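Local coordinates for protein probable ribosomal RNA small subunit methyltransferase (Thermus thermophilus, PDB 3DMH) that transfers a methyl group from S-adenosylmethionine to the N2 atom of a guanosine in 16S ribosomal RNA, at residues 224-229 with 367-372; 237-242 with 246-251; 288-293 with 327-332; 349-352 with 356-359. One frame throughout, in Å; residues are numbered along the deposited sequence.

Interaction 1 (224-229 with 367-372)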
loop_
_atom_site.group_PDB
_atom_site.type_symbol
_atom_site.label_atom_id
_atom_site.label_comp_id
_atom_site.label_asym_id
_atom_site.label_seq_id
_atom_site.Cartn_x
_atom_site.Cartn_y
_atom_site.Cartn_z
ATOM N N GLN A 224 3.122 -18.599 19.075
ATOM C CA GLN A 224 3.847 -18.872 20.316
ATOM C C GLN A 224 3.389 -20.178 20.975
ATOM O O GLN A 224 4.203 -20.906 21.545
ATOM C CB GLN A 224 3.769 -17.712 21.310
ATOM C CG GLN A 224 4.543 -18.015 22.606
ATOM C CD GLN A 224 4.915 -16.795 23.421
ATOM O OE1 GLN A 224 4.334 -16.540 24.476
ATOM N NE2 GLN A 224 5.906 -16.047 22.950
ATOM N N GLU A 225 2.097 -20.482 20.882
ATOM C CA GLU A 225 1.574 -21.726 21.466
ATOM C C GLU A 225 2.114 -22.945 20.722
ATOM O O GLU A 225 2.446 -23.964 21.337
ATOM C CB GLU A 225 0.044 -21.744 21.460
ATOM C CG GLU A 225 -0.589 -20.803 22.474
ATOM C CD GLU A 225 -2.096 -20.673 22.322
ATOM O OE1 GLU A 225 -2.675 -21.276 21.389
ATOM O OE2 GLU A 225 -2.704 -19.960 23.151
ATOM N N ARG A 226 2.204 -22.826 19.401
ATOM C CA ARG A 226 2.666 -23.904 18.537
ATOM C C ARG A 226 4.175 -24.136 18.656
ATOM O O ARG A 226 4.618 -25.281 18.805
ATOM C CB ARG A 226 2.274 -23.593 17.088
ATOM C CG ARG A 226 2.815 -24.549 16.031
ATOM C CD ARG A 226 1.824 -25.636 15.702
ATOM N NE ARG A 226 2.429 -26.687 14.890
ATOM C CZ ARG A 226 1.775 -27.746 14.422
ATOM N NH1 ARG A 226 0.477 -27.895 14.670
ATOM N NH2 ARG A 226 2.419 -28.656 13.699
ATOM N N LEU A 227 4.955 -23.055 18.605
ATOM C CA LEU A 227 6.420 -23.149 18.534
ATOM C C LEU A 227 7.133 -22.949 19.876
ATOM O O LEU A 227 8.313 -23.286 20.005
ATOM C CB LEU A 227 6.987 -22.152 17.506
ATOM C CG LEU A 227 6.401 -22.129 16.090
ATOM C CD1 LEU A 227 7.159 -21.134 15.228
ATOM C CD2 LEU A 227 6.401 -23.497 15.425
ATOM N N GLY A 228 6.434 -22.381 20.858
ATOM C CA GLY A 228 7.048 -22.047 22.151
ATOM C C GLY A 228 7.726 -20.686 22.103
ATOM O O GLY A 228 8.035 -20.191 21.018
ATOM N N PRO A 229 7.957 -20.064 23.279
ATOM C CA PRO A 229 8.612 -18.754 23.392
ATOM C C PRO A 229 9.975 -18.673 22.700
ATOM O O PRO A 229 10.363 -17.595 22.234
ATOM C CB PRO A 229 8.783 -18.571 24.908
ATOM C CG PRO A 229 8.571 -19.926 25.500
ATOM C CD PRO A 229 7.580 -20.584 24.602
ATOM N N VAL A 367 -6.789 -18.708 12.208
ATOM C CA VAL A 367 -5.367 -18.870 11.960
ATOM C C VAL A 367 -5.161 -20.238 11.339
ATOM O O VAL A 367 -5.474 -21.282 11.946
ATOM C CB VAL A 367 -4.521 -18.720 13.244
ATOM C CG1 VAL A 367 -3.040 -18.879 12.922
ATOM C CG2 VAL A 367 -4.786 -17.366 13.913
ATOM N N LEU A 368 -4.664 -20.219 10.108
ATOM C CA LEU A 368 -4.319 -21.441 9.403
ATOM C C LEU A 368 -2.815 -21.663 9.449
ATOM O O LEU A 368 -2.035 -20.707 9.551
ATOM C CB LEU A 368 -4.819 -21.392 7.956
ATOM C CG LEU A 368 -6.336 -21.210 7.783
ATOM C CD1 LEU A 368 -6.696 -21.140 6.310
ATOM C CD2 LEU A 368 -7.140 -22.303 8.471
ATOM N N PHE A 369 -2.431 -22.936 9.365
ATOM C CA PHE A 369 -1.041 -23.351 9.488
ATOM C C PHE A 369 -0.739 -24.389 8.423
ATOM O O PHE A 369 -1.594 -25.209 8.080
ATOM C CB PHE A 369 -0.821 -23.950 10.890
ATOM C CG PHE A 369 0.516 -24.643 11.076
ATOM C CD1 PHE A 369 1.625 -23.938 11.531
ATOM C CD2 PHE A 369 0.647 -26.013 10.825
ATOM C CE1 PHE A 369 2.863 -24.577 11.712
ATOM C CE2 PHE A 369 1.880 -26.669 11.010
ATOM C CZ PHE A 369 2.988 -25.948 11.454
ATOM N N ALA A 370 0.479 -24.344 7.894
ATOM C CA ALA A 370 0.956 -25.394 7.000
ATOM C C ALA A 370 2.451 -25.598 7.172
ATOM O O ALA A 370 3.187 -24.676 7.542
ATOM C CB ALA A 370 0.622 -25.063 5.561
ATOM N N GLU A 371 2.896 -26.820 6.896
ATOM C CA GLU A 371 4.308 -27.156 6.963
ATOM C C GLU A 371 4.794 -27.558 5.578
ATOM O O GLU A 371 4.132 -28.345 4.890
ATOM C CB GLU A 371 4.550 -28.301 7.960
ATOM C CG GLU A 371 6.031 -28.627 8.164
ATOM C CD GLU A 371 6.276 -29.780 9.117
ATOM O OE1 GLU A 371 5.568 -29.875 10.143
ATOM O OE2 GLU A 371 7.190 -30.589 8.841
ATOM N N LYS A 372 5.948 -27.023 5.185
ATOM C CA LYS A 372 6.582 -27.386 3.919
ATOM C C LYS A 372 7.108 -28.817 3.988
ATOM O O LYS A 372 7.911 -29.148 4.862
ATOM C CB LYS A 372 7.725 -26.420 3.599
ATOM C CG LYS A 372 8.420 -26.660 2.255
ATOM C CD LYS A 372 7.600 -26.169 1.071
ATOM C CE LYS A 372 8.391 -26.314 -0.217
ATOM N NZ LYS A 372 7.631 -25.868 -1.418
#

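Interaction 2 (237-242 with 246-251). With SAM (S-adenosylmethionine), chain D.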
loop_
_atom_site.group_PDB
_atom_site.type_symbol
_atom_site.label_atom_id
_atom_site.label_comp_id
_atom_site.label_asym_id
_atom_site.label_seq_id
_atom_site.Cartn_x
_atom_site.Cartn_y
_atom_site.Cartn_z
ATOM N N VAL A 237 12.705 -15.415 9.277
ATOM C CA VAL A 237 11.260 -15.198 9.169
ATOM C C VAL A 237 11.007 -14.208 8.042
ATOM O O VAL A 237 11.715 -13.205 7.929
ATOM C CB VAL A 237 10.689 -14.606 10.481
ATOM C CG1 VAL A 237 9.222 -14.182 10.319
ATOM C CG2 VAL A 237 10.821 -15.613 11.622
ATOM N N LEU A 238 10.012 -14.500 7.197
ATOM C CA LEU A 238 9.509 -13.540 6.224
ATOM C C LEU A 238 8.114 -13.133 6.662
ATOM O O LEU A 238 7.283 -14.013 6.906
ATOM C CB LEU A 238 9.416 -14.165 4.835
ATOM C CG LEU A 238 8.908 -13.261 3.702
ATOM C CD1 LEU A 238 9.856 -12.102 3.440
ATOM C CD2 LEU A 238 8.808 -14.113 2.441
ATOM N N ASP A 239 7.886 -11.820 6.761
ATOM C CA ASP A 239 6.570 -11.266 7.120
ATOM C C ASP A 239 6.001 -10.679 5.830
ATOM O O ASP A 239 6.495 -9.643 5.349
ATOM C CB ASP A 239 6.732 -10.194 8.211
ATOM C CG ASP A 239 5.413 -9.591 8.678
ATOM O OD1 ASP A 239 4.353 -9.868 8.094
ATOM O OD2 ASP A 239 5.486 -8.796 9.633
ATOM N N LEU A 240 4.997 -11.361 5.253
ATOM C CA LEU A 240 4.404 -10.918 3.983
ATOM C C LEU A 240 3.358 -9.850 4.257
ATOM O O LEU A 240 2.279 -10.130 4.825
ATOM C CB LEU A 240 3.755 -12.096 3.244
ATOM C CG LEU A 240 4.676 -13.166 2.678
ATOM C CD1 LEU A 240 3.915 -14.414 2.287
ATOM C CD2 LEU A 240 5.439 -12.628 1.470
ATOM N N GLY A 241 3.648 -8.619 3.836
ATOM C CA GLY A 241 2.752 -7.506 4.070
ATOM C C GLY A 241 2.969 -6.996 5.469
ATOM O O GLY A 241 2.060 -7.005 6.286
ATOM N N ALA A 242 4.191 -6.547 5.752
ATOM C CA ALA A 242 4.607 -6.305 7.156
ATOM C C ALA A 242 3.929 -5.104 7.817
ATOM O O ALA A 242 3.878 -5.025 9.067
ATOM C CB ALA A 242 6.162 -6.181 7.268
ATOM N N ALA A 246 3.292 -4.976 13.285
ATOM C CA ALA A 246 2.588 -5.701 14.364
ATOM C C ALA A 246 3.111 -7.128 14.558
ATOM O O ALA A 246 3.211 -7.600 15.688
ATOM C CB ALA A 246 1.079 -5.706 14.138
ATOM N N LEU A 247 3.457 -7.811 13.463
ATOM C CA LEU A 247 4.096 -9.145 13.554
ATOM C C LEU A 247 5.621 -9.044 13.608
ATOM O O LEU A 247 6.288 -9.803 14.316
ATOM C CB LEU A 247 3.688 -10.042 12.379
ATOM C CG LEU A 247 2.186 -10.221 12.146
ATOM C CD1 LEU A 247 1.909 -11.102 10.934
ATOM C CD2 LEU A 247 1.482 -10.798 13.381
ATOM N N THR A 248 6.155 -8.103 12.831
ATOM C CA THR A 248 7.599 -7.955 12.648
ATOM C C THR A 248 8.338 -7.656 13.949
ATOM O O THR A 248 9.350 -8.283 14.243
ATOM C CB THR A 248 7.901 -6.803 11.670
ATOM O OG1 THR A 248 6.933 -6.797 10.593
ATOM C CG2 THR A 248 9.357 -6.894 11.162
ATOM N N LEU A 249 7.840 -6.688 14.706
ATOM C CA LEU A 249 8.551 -6.262 15.925
ATOM C C LEU A 249 8.603 -7.366 16.978
ATOM O O LEU A 249 9.697 -7.685 17.462
ATOM C CB LEU A 249 7.992 -4.941 16.496
ATOM C CG LEU A 249 8.704 -3.660 16.022
ATOM C CD1 LEU A 249 8.475 -3.373 14.540
ATOM C CD2 LEU A 249 8.265 -2.462 16.859
ATOM N N PRO A 250 7.438 -7.965 17.330
ATOM C CA PRO A 250 7.475 -9.077 18.296
ATOM C C PRO A 250 8.366 -10.228 17.843
ATOM O O PRO A 250 9.133 -10.743 18.646
ATOM C CB PRO A 250 6.014 -9.525 18.368
ATOM C CG PRO A 250 5.250 -8.300 18.056
ATOM C CD PRO A 250 6.051 -7.637 16.959
ATOM N N LEU A 251 8.287 -10.619 16.566
ATOM C CA LEU A 251 9.142 -11.712 16.102
ATOM C C LEU A 251 10.638 -11.368 16.180
ATOM O O LEU A 251 11.457 -12.238 16.510
ATOM C CB LEU A 251 8.731 -12.189 14.706
ATOM C CG LEU A 251 7.354 -12.878 14.676
ATOM C CD1 LEU A 251 6.889 -13.019 13.236
ATOM C CD2 LEU A 251 7.352 -14.237 15.403
HETATM N N SAM D . 1.335 -7.303 8.979
HETATM C CA SAM D . 0.633 -6.029 9.360
HETATM C C SAM D . -0.240 -6.292 10.568
HETATM O O SAM D . -0.421 -7.482 10.862
HETATM O OXT SAM D . -0.755 -5.339 11.176
HETATM C CB SAM D . -0.251 -5.517 8.221
HETATM C CG SAM D . -1.354 -6.470 7.754
HETATM S SD SAM D . -2.409 -5.698 6.486
HETATM C CE SAM D . -3.927 -6.685 6.625
HETATM C "C5'" SAM D . -1.778 -6.297 4.892
HETATM C "C4'" SAM D . -0.515 -5.569 4.460
HETATM O "O4'" SAM D . -0.221 -6.079 3.161
HETATM C "C3'" SAM D . -0.647 -4.044 4.353
HETATM O "O3'" SAM D . 0.347 -3.374 5.117
HETATM C "C2'" SAM D . -0.514 -3.786 2.848
HETATM O "O2'" SAM D . 0.035 -2.531 2.495
HETATM C "C1'" SAM D . 0.347 -4.987 2.465
HETATM N N9 SAM D . 0.325 -5.230 1.035
HETATM C C8 SAM D . -0.703 -5.004 0.123
HETATM N N7 SAM D . -0.300 -5.406 -1.107
HETATM C C5 SAM D . 0.993 -5.871 -0.986
HETATM C C6 SAM D . 1.930 -6.364 -1.902
HETATM N N6 SAM D . 1.650 -6.444 -3.210
HETATM N N1 SAM D . 3.158 -6.751 -1.419
HETATM C C2 SAM D . 3.479 -6.647 -0.084
HETATM N N3 SAM D . 2.590 -6.107 0.838
HETATM C C4 SAM D . 1.374 -5.750 0.366
HETATM O O HOH W 1 3.764 -7.180 10.589
#

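Interaction 3 (288-293 with 327-332). With SAM (S-adenosylmethionine), chain D.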
loop_
_atom_site.group_PDB
_atom_site.type_symbol
_atom_site.label_atom_id
_atom_site.label_comp_id
_atom_site.label_asym_id
_atom_site.label_seq_id
_atom_site.Cartn_x
_atom_site.Cartn_y
_atom_site.Cartn_z
ATOM N N ASP A 288 6.986 -5.515 -3.867
ATOM C CA ASP A 288 5.711 -6.080 -4.317
ATOM C C ASP A 288 5.821 -7.584 -4.058
ATOM O O ASP A 288 6.540 -8.283 -4.768
ATOM C CB ASP A 288 5.521 -5.798 -5.814
ATOM C CG ASP A 288 4.237 -6.391 -6.381
ATOM O OD1 ASP A 288 3.366 -6.800 -5.584
ATOM O OD2 ASP A 288 4.106 -6.418 -7.628
ATOM N N VAL A 289 5.175 -8.046 -2.992
ATOM C CA VAL A 289 5.308 -9.429 -2.501
ATOM C C VAL A 289 6.821 -9.711 -2.348
ATOM O O VAL A 289 7.507 -8.963 -1.634
ATOM C CB VAL A 289 4.512 -10.488 -3.348
ATOM C CG1 VAL A 289 4.354 -11.779 -2.557
ATOM C CG2 VAL A 289 3.104 -9.977 -3.652
ATOM N N ASP A 290 7.357 -10.737 -2.999
ATOM C CA ASP A 290 8.773 -11.063 -2.831
ATOM C C ASP A 290 9.681 -10.505 -3.916
ATOM O O ASP A 290 10.815 -10.963 -4.080
ATOM C CB ASP A 290 8.968 -12.582 -2.745
ATOM C CG ASP A 290 8.486 -13.311 -3.984
ATOM O OD1 ASP A 290 7.645 -12.771 -4.744
ATOM O OD2 ASP A 290 8.932 -14.457 -4.211
ATOM N N GLU A 291 9.199 -9.500 -4.643
ATOM C CA GLU A 291 9.960 -8.924 -5.756
ATOM C C GLU A 291 11.367 -8.479 -5.359
ATOM O O GLU A 291 12.319 -8.615 -6.142
ATOM C CB GLU A 291 9.153 -7.756 -6.336
ATOM C CG GLU A 291 9.860 -6.862 -7.310
ATOM C CD GLU A 291 10.148 -5.505 -6.748
ATOM O OE1 GLU A 291 9.551 -5.110 -5.709
ATOM O OE2 GLU A 291 10.981 -4.824 -7.376
ATOM N N ALA A 292 11.493 -7.961 -4.135
ATOM C CA ALA A 292 12.780 -7.420 -3.661
ATOM C C ALA A 292 13.792 -8.492 -3.263
ATOM O O ALA A 292 14.976 -8.185 -3.081
ATOM C CB ALA A 292 12.555 -6.486 -2.484
ATOM N N LEU A 293 13.341 -9.737 -3.106
ATOM C CA LEU A 293 14.228 -10.801 -2.616
ATOM C C LEU A 293 15.047 -11.383 -3.748
ATOM O O LEU A 293 14.672 -11.283 -4.924
ATOM C CB LEU A 293 13.445 -11.924 -1.929
ATOM C CG LEU A 293 12.464 -11.538 -0.818
ATOM C CD1 LEU A 293 11.810 -12.769 -0.246
ATOM C CD2 LEU A 293 13.083 -10.698 0.293
ATOM N N ALA A 327 4.715 -20.870 0.107
ATOM C CA ALA A 327 5.057 -22.259 -0.207
ATOM C C ALA A 327 6.420 -22.358 -0.894
ATOM O O ALA A 327 7.225 -23.256 -0.593
ATOM C CB ALA A 327 3.974 -22.868 -1.082
ATOM N N ALA A 328 6.669 -21.433 -1.815
ATOM C CA ALA A 328 7.882 -21.439 -2.619
ATOM C C ALA A 328 9.127 -20.983 -1.858
ATOM O O ALA A 328 10.243 -21.400 -2.186
ATOM C CB ALA A 328 7.683 -20.589 -3.886
ATOM N N ARG A 329 8.936 -20.156 -0.834
ATOM C CA ARG A 329 10.051 -19.531 -0.129
ATOM C C ARG A 329 10.438 -20.280 1.136
ATOM O O ARG A 329 11.452 -19.948 1.747
ATOM C CB ARG A 329 9.716 -18.082 0.238
ATOM C CG ARG A 329 9.588 -17.090 -0.936
ATOM C CD ARG A 329 10.958 -16.615 -1.331
ATOM N NE ARG A 329 10.951 -15.714 -2.485
ATOM C CZ ARG A 329 12.044 -15.373 -3.162
ATOM N NH1 ARG A 329 13.247 -15.853 -2.815
ATOM N NH2 ARG A 329 11.949 -14.551 -4.201
ATOM N N LEU A 330 9.627 -21.257 1.548
ATOM C CA LEU A 330 9.941 -22.052 2.749
ATOM C C LEU A 330 10.914 -23.184 2.461
ATOM O O LEU A 330 10.764 -23.904 1.464
ATOM C CB LEU A 330 8.678 -22.641 3.388
ATOM C CG LEU A 330 7.894 -21.693 4.300
ATOM C CD1 LEU A 330 6.489 -22.238 4.628
ATOM C CD2 LEU A 330 8.675 -21.388 5.575
ATOM N N ARG A 331 11.901 -23.337 3.342
ATOM C CA ARG A 331 12.783 -24.502 3.314
ATOM C C ARG A 331 12.014 -25.730 3.781
ATOM O O ARG A 331 11.035 -25.607 4.516
ATOM C CB ARG A 331 14.017 -24.276 4.197
ATOM C CG ARG A 331 15.086 -23.451 3.513
ATOM C CD ARG A 331 16.373 -23.390 4.321
ATOM N NE ARG A 331 16.225 -22.472 5.438
ATOM C CZ ARG A 331 16.709 -21.234 5.482
ATOM N NH1 ARG A 331 17.422 -20.731 4.480
ATOM N NH2 ARG A 331 16.479 -20.494 6.554
ATOM N N PRO A 332 12.441 -26.933 3.355
ATOM C CA PRO A 332 11.793 -28.123 3.912
ATOM C C PRO A 332 11.766 -28.089 5.440
ATOM O O PRO A 332 12.764 -27.719 6.070
ATOM C CB PRO A 332 12.691 -29.267 3.438
ATOM C CG PRO A 332 13.332 -28.761 2.201
ATOM C CD PRO A 332 13.493 -27.276 2.377
HETATM N N SAM D . 1.335 -7.303 8.979
HETATM C CA SAM D . 0.633 -6.029 9.360
HETATM C C SAM D . -0.240 -6.292 10.568
HETATM O O SAM D . -0.421 -7.482 10.862
HETATM O OXT SAM D . -0.755 -5.339 11.176
HETATM C CB SAM D . -0.251 -5.517 8.221
HETATM C CG SAM D . -1.354 -6.470 7.754
HETATM S SD SAM D . -2.409 -5.698 6.486
HETATM C CE SAM D . -3.927 -6.685 6.625
HETATM C "C5'" SAM D . -1.778 -6.297 4.892
HETATM C "C4'" SAM D . -0.515 -5.569 4.460
HETATM O "O4'" SAM D . -0.221 -6.079 3.161
HETATM C "C3'" SAM D . -0.647 -4.044 4.353
HETATM O "O3'" SAM D . 0.347 -3.374 5.117
HETATM C "C2'" SAM D . -0.514 -3.786 2.848
HETATM O "O2'" SAM D . 0.035 -2.531 2.495
HETATM C "C1'" SAM D . 0.347 -4.987 2.465
HETATM N N9 SAM D . 0.325 -5.230 1.035
HETATM C C8 SAM D . -0.703 -5.004 0.123
HETATM N N7 SAM D . -0.300 -5.406 -1.107
HETATM C C5 SAM D . 0.993 -5.871 -0.986
HETATM C C6 SAM D . 1.930 -6.364 -1.902
HETATM N N6 SAM D . 1.650 -6.444 -3.210
HETATM N N1 SAM D . 3.158 -6.751 -1.419
HETATM C C2 SAM D . 3.479 -6.647 -0.084
HETATM N N3 SAM D . 2.590 -6.107 0.838
HETATM C C4 SAM D . 1.374 -5.750 0.366
#

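Interaction 4 (349-352 with 356-359)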
loop_
_atom_site.group_PDB
_atom_site.type_symbol
_atom_site.label_atom_id
_atom_site.label_comp_id
_atom_site.label_asym_id
_atom_site.label_seq_id
_atom_site.Cartn_x
_atom_site.Cartn_y
_atom_site.Cartn_z
ATOM N N LEU A 349 -6.565 -23.297 -1.042
ATOM C CA LEU A 349 -5.277 -22.766 -1.511
ATOM C C LEU A 349 -4.096 -23.389 -0.774
ATOM O O LEU A 349 -3.087 -23.756 -1.396
ATOM C CB LEU A 349 -5.199 -21.234 -1.363
ATOM C CG LEU A 349 -6.228 -20.322 -2.030
ATOM C CD1 LEU A 349 -5.851 -18.857 -1.770
ATOM C CD2 LEU A 349 -6.342 -20.583 -3.524
ATOM N N LEU A 350 -4.214 -23.515 0.550
ATOM C CA LEU A 350 -3.143 -24.118 1.337
ATOM C C LEU A 350 -3.001 -25.612 1.039
ATOM O O LEU A 350 -1.890 -26.125 0.955
ATOM C CB LEU A 350 -3.331 -23.845 2.842
ATOM C CG LEU A 350 -2.708 -22.527 3.353
ATOM C CD1 LEU A 350 -3.546 -21.294 2.986
ATOM C CD2 LEU A 350 -2.544 -22.602 4.886
ATOM N N GLU A 351 -4.132 -26.290 0.853
ATOM C CA GLU A 351 -4.133 -27.699 0.478
ATOM C C GLU A 351 -3.425 -27.921 -0.860
ATOM O O GLU A 351 -2.624 -28.852 -1.001
ATOM C CB GLU A 351 -5.567 -28.213 0.411
ATOM C CG GLU A 351 -5.693 -29.685 0.656
ATOM C CD GLU A 351 -6.947 -30.002 1.426
ATOM O OE1 GLU A 351 -6.863 -30.099 2.671
ATOM O OE2 GLU A 351 -8.019 -30.131 0.794
ATOM N N GLU A 352 -3.711 -27.061 -1.833
ATOM C CA GLU A 352 -3.094 -27.171 -3.150
ATOM C C GLU A 352 -1.586 -26.914 -3.094
ATOM O O GLU A 352 -0.809 -27.607 -3.750
ATOM C CB GLU A 352 -3.763 -26.208 -4.130
ATOM C CG GLU A 352 -3.210 -26.271 -5.550
ATOM C CD GLU A 352 -3.391 -24.977 -6.313
ATOM O OE1 GLU A 352 -3.907 -23.988 -5.737
ATOM O OE2 GLU A 352 -3.000 -24.942 -7.499
ATOM N N ALA A 356 -1.443 -30.097 2.740
ATOM C CA ALA A 356 -2.235 -30.220 3.961
ATOM C C ALA A 356 -2.198 -28.903 4.726
ATOM O O ALA A 356 -1.351 -28.050 4.454
ATOM C CB ALA A 356 -1.702 -31.353 4.844
ATOM N N PHE A 357 -3.118 -28.740 5.673
ATOM C CA PHE A 357 -3.132 -27.563 6.545
ATOM C C PHE A 357 -3.817 -27.903 7.866
ATOM O O PHE A 357 -4.500 -28.923 7.979
ATOM C CB PHE A 357 -3.848 -26.378 5.863
ATOM C CG PHE A 357 -5.335 -26.550 5.784
ATOM C CD1 PHE A 357 -6.172 -26.000 6.760
ATOM C CD2 PHE A 357 -5.903 -27.310 4.760
ATOM C CE1 PHE A 357 -7.551 -26.189 6.708
ATOM C CE2 PHE A 357 -7.283 -27.504 4.696
ATOM C CZ PHE A 357 -8.112 -26.949 5.678
ATOM N N GLN A 358 -3.630 -27.043 8.862
ATOM C CA GLN A 358 -4.324 -27.159 10.137
ATOM C C GLN A 358 -4.965 -25.819 10.474
ATOM O O GLN A 358 -4.513 -24.775 9.993
ATOM C CB GLN A 358 -3.350 -27.578 11.242
ATOM C CG GLN A 358 -2.620 -28.894 10.946
ATOM C CD GLN A 358 -1.688 -29.309 12.060
ATOM O OE1 GLN A 358 -2.068 -29.321 13.229
ATOM N NE2 GLN A 358 -0.458 -29.661 11.701
ATOM N N THR A 359 -6.031 -25.868 11.265
ATOM C CA THR A 359 -6.699 -24.680 11.760
ATOM C C THR A 359 -6.380 -24.558 13.236
ATOM O O THR A 359 -6.863 -25.353 14.060
ATOM C CB THR A 359 -8.226 -24.743 11.550
ATOM O OG1 THR A 359 -8.504 -25.003 10.167
ATOM C CG2 THR A 359 -8.888 -23.436 11.976
HETATM O O HOH W 2 -5.257 -30.921 5.351
#

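Interaction 1 (224-229 with 367-372)
Arg-226 and Phe-369 both throw CG to the far side of the side-chain root from the backbone nitrogen (chi1 174° in the arginine), which sends each side chain out into the space between helix 214-227 and strand 366-371. The arginine then bends at its second torsion (chi2 95°), and this kink lays the guanidinium across one face of the phenylalanine ring. CZ of Arg-226 stands 4.0 Å from the centroid of the Phe-369 ring, a cation-pi contact made over the face but displaced from its centre. The closest pair is NH2 of Arg-226 with CE2 of Phe-369 at 3.4 Å, while NE of Arg-226 sits over the rim, 3.6 Å from CZ of Phe-369. The two planes are 33° apart, so they are tilted rather than stacked flat. The contact sits on the seven-stranded sheet of a class I, Rossmann-like methyltransferase domain, where strand 366-371 runs antiparallel between 334-340 and 358-362. The ring's place on that sheet is further defined by Phe-337, which it meets edge-to-face, while NH1 of Arg-226 is hydrogen-bonded to OE1 of Gln-358 and the guanidinium is thereby restrained as well. Glu-371 adds a negative charge in the neighbourhood, its OE1 4.9 Å from NH2 of Arg-226, too far for a salt bridge but probably favourable to the cation. The helix ends one residue later, at Leu-227.

Interaction 2 (237-242 with 246-251)
Asp-239 and Thr-248 meet at about a right angle where strand 236-240 gives way, through a glycine-containing loop, to helix 248-253. This is the first beta-alpha step of the Rossmann-like methyltransferase fold, and the loop carries the methionine end of the cofactor. With CG turned away from its own N (chi1 -178°), Asp-239 reaches from the strand toward the helix and accepts a bond from Thr-248 OG1 to its OD2, only 2.6 Å long. The hydroxyl comes in on the anti side of that oxygen, 25° out of the carboxylate plane. Leu-247 also crosses the aspartate nearly perpendicularly, its CB 3.5 Å from OD2 of Asp-239, and CB of Ala-242 packs against the threonine oxygen. Nearer the start of the strand segment, CG1 of Val-237 touches CD1 of Leu-251 at 3.9 Å, a purely apolar crossing that seats the helix on the strand. The aspartate does not touch the ligand's amino group directly: a water stands between them, 2.5 Å from OD2 of Asp-239 and donating to it. Shortening Asp-239 to an alanine would remove OD2 and would probably leave the Thr-248 hydroxyl without this acceptor, its rotation less fixed, and the water with one partner fewer. That water uses four bonds in all, its second proton going to O of Ala-242 while N of Leu-247 and the cofactor's amino N both donate to it. The same amino N gives a direct bond to the O of Gly-241, 2.8 Å away.

Interaction 3 (288-293 with 327-332)
Arg-329, the residue that grips Asp-290, follows Ala-327 and Ala-328 at the end of helix 317-329. Its chain bends at the second torsion (chi2 -83°), bringing the guanidinium side-on to the carboxylate: NE of Arg-329 lies 2.9 Å from OD2 of Asp-290 and NH2 of Arg-329 lies 3.0 Å from that same oxygen. Both donors hold OD2 in the guanidinium plane, yet the carboxylate stands almost perpendicular (85°): NE meets the anti lone pair of OD2, whereas NH2 approaches from above the carboxylate plane. Over one guanidinium face lies Leu-293, its CD1 3.8 Å from NE of Arg-329. NH1 turns the other way, to the carbonyls of Thr-294 and Ala-297. Replacing Arg-329 by a leucine would probably leave Asp-290 OD2 without its positive mate and both carbonyls without this donor. Asp-290 belongs to a type II' turn whose earlier residues read the adenine: N of Val-289 donates to N1 of S-adenosylmethionine at 2.9 Å, and N6 of the cofactor donates to OD1 of Asp-288 at 3.0 Å. The salt bridge thus lies one residue beyond the adenine contacts and probably helps to hold the turn that makes them. Leu-330 leaves the helix and Arg-331 pairs with Asp-300. Backbone bonds of Arg-329 and Arg-331 with Phe-299 place the segment beside strand 299-304; Phe-299 also touches Leu-293, and His-9 of helix 5-9 bonds OD1 of Asp-290.

Interaction 4 (349-352 with 356-359)
Phe-357 is touched by two consecutive helix residues, Leu-350 and Glu-351. CB of Leu-350 lies 4.0 Å from CB of Phe-357, the two side chains crossing at about a right angle, and CD2 of the same leucine is nearly as close. On the ring's edge, near its plane, OE1 of Glu-351 comes to 3.3 Å from CE2 of Phe-357, with carboxylate and ring planes 39° apart. A water adds a second link: it donates to OE1 of Glu-351 at 3.2 Å and accepts from N of Phe-357 at 3.1 Å. What brings the ring there is its first torsion (chi1 73°), which tucks CG between the backbone N and carbonyl carbon and turns the ring back towards the helix; Glu-351 helps by bending its chain at chi2 (144°). Further out, Leu-350 is buried against Leu-368 and Ala-370 of strand 366-371 and Val-323 of helix 317-329. The whole contact closes the short turn from helix 346-354 into strand 358-362, one of the two edge strands of the methyltransferase sheet, which pairs antiparallel with 366-371 as a beta hairpin. No direct hydrogen bond joins the two segments. The leucine side is apolar packing, while on the outer side a carboxylate oxygen faces the slightly positive hydrogens of the ring rim, probably a weakly favourable electrostatic contact; the water separately bridges the same oxygen to the backbone N of Phe-357.

In the fold
From the N terminus of this region, helix 214-227 opens interaction 1, which closes only at strand 366-371 near the end of the chain. The other three contacts fall within that long span, one after another and without crossing. Interaction 2 closes a short turn between strand 236-240 and helix 248-253, the start of the beta-alpha-beta unit; interaction 3 spans from the adenine-binding turn to the end of helix 317-329; interaction 4 closes the turn into the edge strand. Interactions 2 and 3 both touch S-adenosylmethionine and meet where Leu-238 packs on Leu-293. Interaction 1 joins interaction 3 through Lys-372 NZ and Ala-327 O, and interaction 4 through the strand pairing of Phe-369 with Gln-358.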